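Local coordinates for protein Pgp2 (Campylobacter jejuni subsp. jejuni, PDB 6XJ6) that probably trims peptidoglycan as an LD-carboxypeptidase of the YkuD family and helps to set the helical shape of the cell, at residues Asp71-Pro75 with Phe131-Ile137; Asp65-Glu69 with Lys111-Ile116. All blocks are in the same frame, centred on the assembly; numbering follows the deposited sequence.

How the interactions relate
Interactions 1 and 2 both join parts of the long loop between strands 48-56 and 77-80 to loops bordering the predicted catalytic pair of the YkuD domain, Cys136 and His119, whose side chains lie about 3 Å apart at their nearest atoms. Their centres are about 9 Å apart, and the four segments alternate along the chain. Asp71 ties one contact to the other: its OD1 forms a 3.1 Å salt bridge with Lys66 NZ, while OD2 accepts from the backbone N atoms of Lys67 and Ile68. At the predicted site itself, Cys136 SG packs 3.2 Å from Gly115 O. One irregular loop thus touches both the turn holding this predicted nucleophile and the segment leading into strand 117-119.

Interaction 1. Residues Asp71-Pro75 with Phe131-Ile137; sequences DLKTP and FKTRGCI
The turn carrying the predicted nucleophile of this YkuD domain, within the sequence Thr133-Arg134-Gly135-Cys136, rests on the loop Asp71-Pro75 through Thr74 and Leu72. It is a type I' beta turn, closed by Cys136 N donating to Thr133 O and by Thr133 OG1 donating to Cys136 O (2.9 Å). Thr74 supplies the direct bond between the segments. With chi1 at -69°, its hydroxyl stands beside its own backbone N and donates to Gly135 O over 2.7 Å, approaching from 51° above the carbonyl plane; Thr74 OG1 in turn accepts from Gly61 N. Both polar backbone atoms of Gly135 are thus bonded, O by Thr74 OG1 and N, over 3.0 Å, by a water that donates to Leu72 O. A second water donates to Lys73 O and, weakly, to Arg134 O. Toward the surface the contact turns apolar. Leu72 divides its two methyl groups between neighbours: CD2 lies 4.0 Å from Arg134 CG, on the aliphatic stem of that side chain, while CD1 meets the Phe131 ring at its edge, near the ring plane, 4.2 Å from Phe131 CD1.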
ATOM      1  N   ASP A  71      -5.560 -19.097   8.823  1.00 21.04           N
ATOM      2  CA  ASP A  71      -5.693 -19.666   7.485  1.00 20.25           C
ATOM      3  C   ASP A  71      -4.355 -19.949   6.812  1.00 18.75           C
ATOM      4  O   ASP A  71      -4.343 -20.572   5.746  1.00 21.62           O
ATOM      5  CB  ASP A  71      -6.621 -18.829   6.585  1.00 21.11           C
ATOM      6  CG  ASP A  71      -6.082 -17.437   6.267  1.00 20.76           C
ATOM      7  OD1 ASP A  71      -4.882 -17.167   6.470  1.00 20.49           O
ATOM      8  OD2 ASP A  71      -6.895 -16.615   5.785  1.00 19.67           O
ATOM      9  N   LEU A  72      -3.240 -19.532   7.411  1.00 18.66           N
ATOM     10  CA  LEU A  72      -1.895 -19.870   6.955  1.00 20.47           C
ATOM     11  C   LEU A  72      -1.518 -19.203   5.639  1.00 19.74           C
ATOM     12  O   LEU A  72      -0.457 -19.511   5.074  1.00 18.99           O
ATOM     13  CB  LEU A  72      -1.700 -21.387   6.839  1.00 21.23           C
ATOM     14  CG  LEU A  72      -2.020 -22.210   8.085  1.00 23.44           C
ATOM     15  CD1 LEU A  72      -1.724 -23.671   7.802  1.00 25.34           C
ATOM     16  CD2 LEU A  72      -1.227 -21.717   9.286  1.00 24.28           C
ATOM     17  N   LYS A  73      -2.334 -18.288   5.138  1.00 17.00           N
ATOM     18  CA  LYS A  73      -2.075 -17.687   3.843  1.00 17.01           C
ATOM     19  C   LYS A  73      -1.151 -16.489   3.980  1.00 16.85           C
ATOM     20  O   LYS A  73      -1.154 -15.784   4.993  1.00 16.32           O
ATOM     21  CB  LYS A  73      -3.387 -17.260   3.186  1.00 17.15           C
ATOM     22  CG  LYS A  73      -4.263 -18.439   2.798  1.00 19.47           C
ATOM     23  CD  LYS A  73      -5.664 -18.016   2.421  1.00 22.69           C
ATOM     24  CE  LYS A  73      -6.508 -19.231   2.051  1.00 27.43           C
ATOM     25  NZ  LYS A  73      -7.936 -18.880   1.816  1.00 31.18           N
ATOM     26  N   THR A  74      -0.347 -16.265   2.932  1.00 15.48           N
ATOM     27  CA  THR A  74       0.411 -15.023   2.837  1.00 15.22           C
ATOM     28  C   THR A  74      -0.457 -13.949   2.184  1.00 15.64           C
ATOM     29  O   THR A  74      -1.026 -14.190   1.109  1.00 16.86           O
ATOM     30  CB  THR A  74       1.679 -15.240   2.023  1.00 15.74           C
ATOM     31  OG1 THR A  74       2.572 -16.084   2.760  1.00 15.79           O
ATOM     32  CG2 THR A  74       2.386 -13.918   1.726  1.00 16.14           C
ATOM     33  N   PRO A  75      -0.597 -12.778   2.800  1.00 14.56           N
ATOM     34  CA  PRO A  75      -1.456 -11.744   2.211  1.00 15.35           C
ATOM     35  C   PRO A  75      -0.925 -11.191   0.898  1.00 14.00           C
ATOM     36  O   PRO A  75       0.282 -11.018   0.696  1.00 15.17           O
ATOM     37  CB  PRO A  75      -1.523 -10.652   3.287  1.00 18.38           C
ATOM     38  CG  PRO A  75      -0.475 -10.949   4.255  1.00 16.55           C
ATOM     39  CD  PRO A  75      -0.013 -12.364   4.086  1.00 14.66           C
ATOM     40  N   PHE A 131       3.022 -24.631   4.833  1.00 30.34           N
ATOM     41  CA  PHE A 131       2.119 -24.710   5.976  1.00 28.39           C
ATOM     42  C   PHE A 131       2.740 -24.198   7.270  1.00 31.50           C
ATOM     43  O   PHE A 131       2.001 -23.803   8.178  1.00 39.19           O
ATOM     44  CB  PHE A 131       1.653 -26.160   6.181  1.00 33.63           C
ATOM     45  CG  PHE A 131       0.885 -26.715   5.017  1.00 39.84           C
ATOM     46  CD1 PHE A 131      -0.475 -26.490   4.901  1.00 34.57           C
ATOM     47  CD2 PHE A 131       1.524 -27.447   4.032  1.00 41.68           C
ATOM     48  CE1 PHE A 131      -1.184 -26.987   3.828  1.00 39.06           C
ATOM     49  CE2 PHE A 131       0.820 -27.944   2.953  1.00 49.77           C
ATOM     50  CZ  PHE A 131      -0.537 -27.713   2.852  1.00 46.36           C
ATOM     51  N   LYS A 132       4.069 -24.166   7.369  1.00 29.14           N
ATOM     52  CA  LYS A 132       4.734 -23.902   8.642  1.00 27.21           C
ATOM     53  C   LYS A 132       5.037 -22.427   8.890  1.00 25.24           C
ATOM     54  O   LYS A 132       5.237 -22.037  10.049  1.00 29.53           O
ATOM     55  CB  LYS A 132       6.031 -24.718   8.721  1.00 29.88           C
ATOM     56  CG  LYS A 132       5.772 -26.182   9.034  1.00 37.62           C
ATOM     57  CD  LYS A 132       6.891 -27.092   8.567  1.00 43.21           C
ATOM     58  CE  LYS A 132       6.582 -28.549   8.911  1.00 58.23           C
ATOM     59  NZ  LYS A 132       5.201 -28.959   8.502  1.00 58.07           N
ATOM     60  N   THR A 133       5.057 -21.596   7.858  1.00 23.78           N
ATOM     61  CA  THR A 133       5.404 -20.196   8.061  1.00 22.55           C
ATOM     62  C   THR A 133       4.249 -19.376   8.613  1.00 20.80           C
ATOM     63  O   THR A 133       4.465 -18.218   8.980  1.00 21.06           O
ATOM     64  CB  THR A 133       5.884 -19.543   6.755  1.00 23.06           C
ATOM     65  OG1 THR A 133       4.784 -19.403   5.847  1.00 24.00           O
ATOM     66  CG2 THR A 133       6.992 -20.358   6.102  1.00 24.96           C
ATOM     67  N   ARG A 134       3.045 -19.942   8.691  1.00 21.80           N
ATOM     68  CA  ARG A 134       1.857 -19.202   9.123  1.00 23.47           C
ATOM     69  C   ARG A 134       1.702 -17.895   8.344  1.00 21.03           C
ATOM     70  O   ARG A 134       1.295 -16.864   8.881  1.00 21.86           O
ATOM     71  CB  ARG A 134       1.854 -18.978  10.636  1.00 25.30           C
ATOM     72  CG  ARG A 134       1.862 -20.271  11.439  1.00 29.13           C
ATOM     73  CD  ARG A 134       1.496 -20.024  12.892  1.00 35.98           C
ATOM     74  NE  ARG A 134       2.326 -18.980  13.484  1.00 59.17           N
ATOM     75  CZ  ARG A 134       2.035 -18.329  14.606  1.00 67.80           C
ATOM     76  NH1 ARG A 134       0.922 -18.601  15.280  1.00 50.22           N
ATOM     77  NH2 ARG A 134       2.863 -17.396  15.060  1.00 72.62           N
ATOM     78  N   GLY A 135       2.030 -17.943   7.056  1.00 19.25           N
ATOM     79  CA  GLY A 135       1.886 -16.802   6.179  1.00 17.38           C
ATOM     80  C   GLY A 135       3.123 -15.942   6.042  1.00 16.34           C
ATOM     81  O   GLY A 135       3.147 -15.038   5.196  1.00 17.52           O
ATOM     82  N   CYS A 136       4.147 -16.190   6.842  1.00 18.44           N
ATOM     83  CA  CYS A 136       5.390 -15.454   6.720  1.00 16.21           C
ATOM     84  C   CYS A 136       6.146 -15.878   5.463  1.00 17.37           C
ATOM     85  O   CYS A 136       5.858 -16.903   4.838  1.00 17.74           O
ATOM     86  CB  CYS A 136       6.258 -15.702   7.951  1.00 17.75           C
ATOM     87  SG  CYS A 136       5.622 -14.943   9.446  1.00 18.98           S
ATOM     88  N   ILE A 137       7.127 -15.059   5.095  1.00 15.61           N
ATOM     89  CA  ILE A 137       8.004 -15.308   3.958  1.00 16.73           C
ATOM     90  C   ILE A 137       9.381 -15.615   4.522  1.00 18.82           C
ATOM     91  O   ILE A 137       9.937 -14.810   5.277  1.00 18.55           O
ATOM     92  CB  ILE A 137       8.055 -14.095   3.021  1.00 16.35           C
ATOM     93  CG1 ILE A 137       6.658 -13.818   2.471  1.00 18.66           C
ATOM     94  CG2 ILE A 137       9.058 -14.334   1.889  1.00 17.92           C
ATOM     95  CD1 ILE A 137       6.508 -12.440   1.862  1.00 17.60           C
TER
HETATM   96  O   HOH W   1       1.652 -20.768   6.268  1.00 21.63           O
HETATM   97  O   HOH W   2      -1.241 -16.433   7.661  1.00 21.17           O

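Interaction 2. Residues Asp65-Glu69 with Lys111-Ile116; sequences DKKIE and KTGGGI
Lys111 and Asp65 cross at about a right angle, and the ammonium group of the lysine meets the carboxylate. Fully extended beyond CG, the Lys111 chain runs past the backbone of the other segment, bringing its CE within 3.2 Å of Lys66 O, before NZ reaches Asp65. There NZ donates to Asp65 OD1 over 3.2 Å on the syn side, 28° out of the carboxylate plane, with a weak bond to OD2. Lys67 NZ meets the anti lone pair of Asp65 OD2, 3.1 Å away. The shared negative charge probably eases the proximity of the two ammonium groups.

Thr112 makes the second join. Its backbone N donates to Lys67 O (3.0 Å), and its side chain lies obliquely across Ile68. A chi1 of 61° puts OG1 between the backbone N and the carbonyl carbon, where it receives the N-H of Glu69 over 3.1 Å at 156°.

The Lys66 side chain extends to Gly113 and Ile116. Bent at its last torsion, it donates from NZ to Ile68 O (2.9 Å) and to a water; that water also accepts from Gly114 N and lies 2.7 Å from Glu69 OE1. Lys66 CE packs near Gly113, which has no side chain, and against Ile116 CD1. Ile116 leads directly into strand 117-119, which ends in the predicted catalytic His119, making this largely surface contact a flank of the cysteine-histidine active site of the YkuD fold.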
ATOM      1  N   ASP A  65      -6.087 -15.465  -1.084  1.00 30.17           N
ATOM      2  CA  ASP A  65      -6.183 -14.215  -0.345  1.00 32.28           C
ATOM      3  C   ASP A  65      -6.313 -14.503   1.152  1.00 28.34           C
ATOM      4  O   ASP A  65      -7.192 -15.263   1.570  1.00 28.51           O
ATOM      5  CB  ASP A  65      -7.434 -13.491  -0.861  1.00 37.88           C
ATOM      6  CG  ASP A  65      -7.572 -12.068  -0.348  1.00 39.49           C
ATOM      7  OD1 ASP A  65      -6.585 -11.303  -0.378  1.00 37.74           O
ATOM      8  OD2 ASP A  65      -8.706 -11.708   0.049  1.00 39.14           O
ATOM      9  N   LYS A  66      -5.433 -13.912   1.964  1.00 27.20           N
ATOM     10  CA  LYS A  66      -5.555 -14.073   3.410  1.00 25.22           C
ATOM     11  C   LYS A  66      -6.812 -13.379   3.913  1.00 24.02           C
ATOM     12  O   LYS A  66      -7.152 -12.278   3.475  1.00 25.35           O
ATOM     13  CB  LYS A  66      -4.342 -13.506   4.157  1.00 25.43           C
ATOM     14  CG  LYS A  66      -4.447 -13.739   5.688  1.00 24.86           C
ATOM     15  CD  LYS A  66      -3.179 -13.374   6.453  1.00 24.80           C
ATOM     16  CE  LYS A  66      -3.339 -13.626   7.960  1.00 24.73           C
ATOM     17  NZ  LYS A  66      -3.486 -15.071   8.306  1.00 24.70           N
ATOM     18  N   LYS A  67      -7.487 -14.026   4.853  1.00 22.86           N
ATOM     19  CA  LYS A  67      -8.733 -13.506   5.399  1.00 20.92           C
ATOM     20  C   LYS A  67      -8.744 -13.475   6.917  1.00 18.34           C
ATOM     21  O   LYS A  67      -9.296 -12.541   7.503  1.00 19.76           O
ATOM     22  CB  LYS A  67      -9.915 -14.366   4.925  1.00 25.93           C
ATOM     23  CG  LYS A  67     -10.002 -14.575   3.426  1.00 31.96           C
ATOM     24  CD  LYS A  67     -10.603 -13.383   2.721  1.00 37.29           C
ATOM     25  CE  LYS A  67     -10.955 -13.736   1.287  1.00 40.48           C
ATOM     26  NZ  LYS A  67     -11.616 -12.615   0.566  1.00 44.24           N
ATOM     27  N   ILE A  68      -8.154 -14.475   7.573  1.00 19.79           N
ATOM     28  CA  ILE A  68      -8.342 -14.657   9.008  1.00 19.51           C
ATOM     29  C   ILE A  68      -7.067 -15.176   9.648  1.00 18.47           C
ATOM     30  O   ILE A  68      -6.231 -15.818   9.006  1.00 19.71           O
ATOM     31  CB  ILE A  68      -9.509 -15.617   9.347  1.00 22.13           C
ATOM     32  CG1 ILE A  68      -9.308 -16.977   8.672  1.00 22.24           C
ATOM     33  CG2 ILE A  68     -10.830 -14.992   8.945  1.00 22.11           C
ATOM     34  CD1 ILE A  68     -10.236 -18.064   9.201  1.00 23.68           C
ATOM     35  N   GLU A  69      -6.937 -14.900  10.941  1.00 19.40           N
ATOM     36  CA  GLU A  69      -5.999 -15.627  11.778  1.00 20.53           C
ATOM     37  C   GLU A  69      -6.241 -17.124  11.634  1.00 21.14           C
ATOM     38  O   GLU A  69      -7.367 -17.607  11.807  1.00 23.16           O
ATOM     39  CB  GLU A  69      -6.212 -15.203  13.234  1.00 23.79           C
ATOM     40  CG  GLU A  69      -5.409 -15.992  14.262  1.00 25.94           C
ATOM     41  CD  GLU A  69      -3.921 -15.756  14.150  1.00 29.74           C
ATOM     42  OE1 GLU A  69      -3.527 -14.739  13.551  1.00 29.77           O
ATOM     43  OE2 GLU A  69      -3.144 -16.580  14.675  1.00 35.68           O
ATOM     44  N   LYS A 111     -10.972  -8.437   7.716  1.00 20.29           N
ATOM     45  CA  LYS A 111      -9.921  -9.433   7.810  1.00 19.91           C
ATOM     46  C   LYS A 111      -9.261  -9.384   9.180  1.00 21.32           C
ATOM     47  O   LYS A 111      -9.239  -8.348   9.853  1.00 23.63           O
ATOM     48  CB  LYS A 111      -8.857  -9.175   6.744  1.00 22.51           C
ATOM     49  CG  LYS A 111      -9.335  -9.384   5.329  1.00 24.37           C
ATOM     50  CD  LYS A 111      -8.159  -9.309   4.376  1.00 28.07           C
ATOM     51  CE  LYS A 111      -8.585  -9.458   2.934  1.00 32.57           C
ATOM     52  NZ  LYS A 111      -7.411  -9.352   2.038  1.00 35.15           N
ATOM     53  N   THR A 112      -8.699 -10.520   9.585  1.00 19.79           N
ATOM     54  CA  THR A 112      -8.013 -10.639  10.860  1.00 19.00           C
ATOM     55  C   THR A 112      -6.683 -11.350  10.655  1.00 19.92           C
ATOM     56  O   THR A 112      -6.340 -11.788   9.552  1.00 20.63           O
ATOM     57  CB  THR A 112      -8.859 -11.391  11.896  1.00 21.34           C
ATOM     58  OG1 THR A 112      -9.133 -12.717  11.420  1.00 23.06           O
ATOM     59  CG2 THR A 112     -10.158 -10.652  12.175  1.00 22.65           C
ATOM     60  N   GLY A 113      -5.940 -11.463  11.735  1.00 20.68           N
ATOM     61  CA  GLY A 113      -4.624 -12.052  11.702  1.00 22.05           C
ATOM     62  C   GLY A 113      -3.545 -11.000  11.874  1.00 18.74           C
ATOM     63  O   GLY A 113      -3.802  -9.827  12.167  1.00 21.16           O
ATOM     64  N   GLY A 114      -2.317 -11.445  11.659  1.00 19.44           N
ATOM     65  CA  GLY A 114      -1.159 -10.628  11.938  1.00 18.09           C
ATOM     66  C   GLY A 114       0.077 -11.499  11.935  1.00 16.57           C
ATOM     67  O   GLY A 114       0.043 -12.646  11.493  1.00 19.75           O
ATOM     68  N   GLY A 115       1.167 -10.931  12.437  1.00 17.86           N
ATOM     69  CA  GLY A 115       2.405 -11.685  12.518  1.00 18.08           C
ATOM     70  C   GLY A 115       2.913 -12.142  11.170  1.00 16.74           C
ATOM     71  O   GLY A 115       3.481 -13.239  11.058  1.00 18.99           O
ATOM     72  N   ILE A 116       2.728 -11.323  10.137  1.00 15.89           N
ATOM     73  CA  ILE A 116       3.226 -11.622   8.803  1.00 15.16           C
ATOM     74  C   ILE A 116       4.575 -10.933   8.671  1.00 15.92           C
ATOM     75  O   ILE A 116       4.655  -9.706   8.524  1.00 14.36           O
ATOM     76  CB  ILE A 116       2.246 -11.168   7.712  1.00 14.01           C
ATOM     77  CG1 ILE A 116       0.882 -11.843   7.895  1.00 16.42           C
ATOM     78  CG2 ILE A 116       2.822 -11.448   6.335  1.00 14.27           C
ATOM     79  CD1 ILE A 116       0.910 -13.369   7.879  1.00 18.29           C
TER
HETATM   80  O   HOH W   3      -2.533 -14.613  11.090  1.00 24.85           O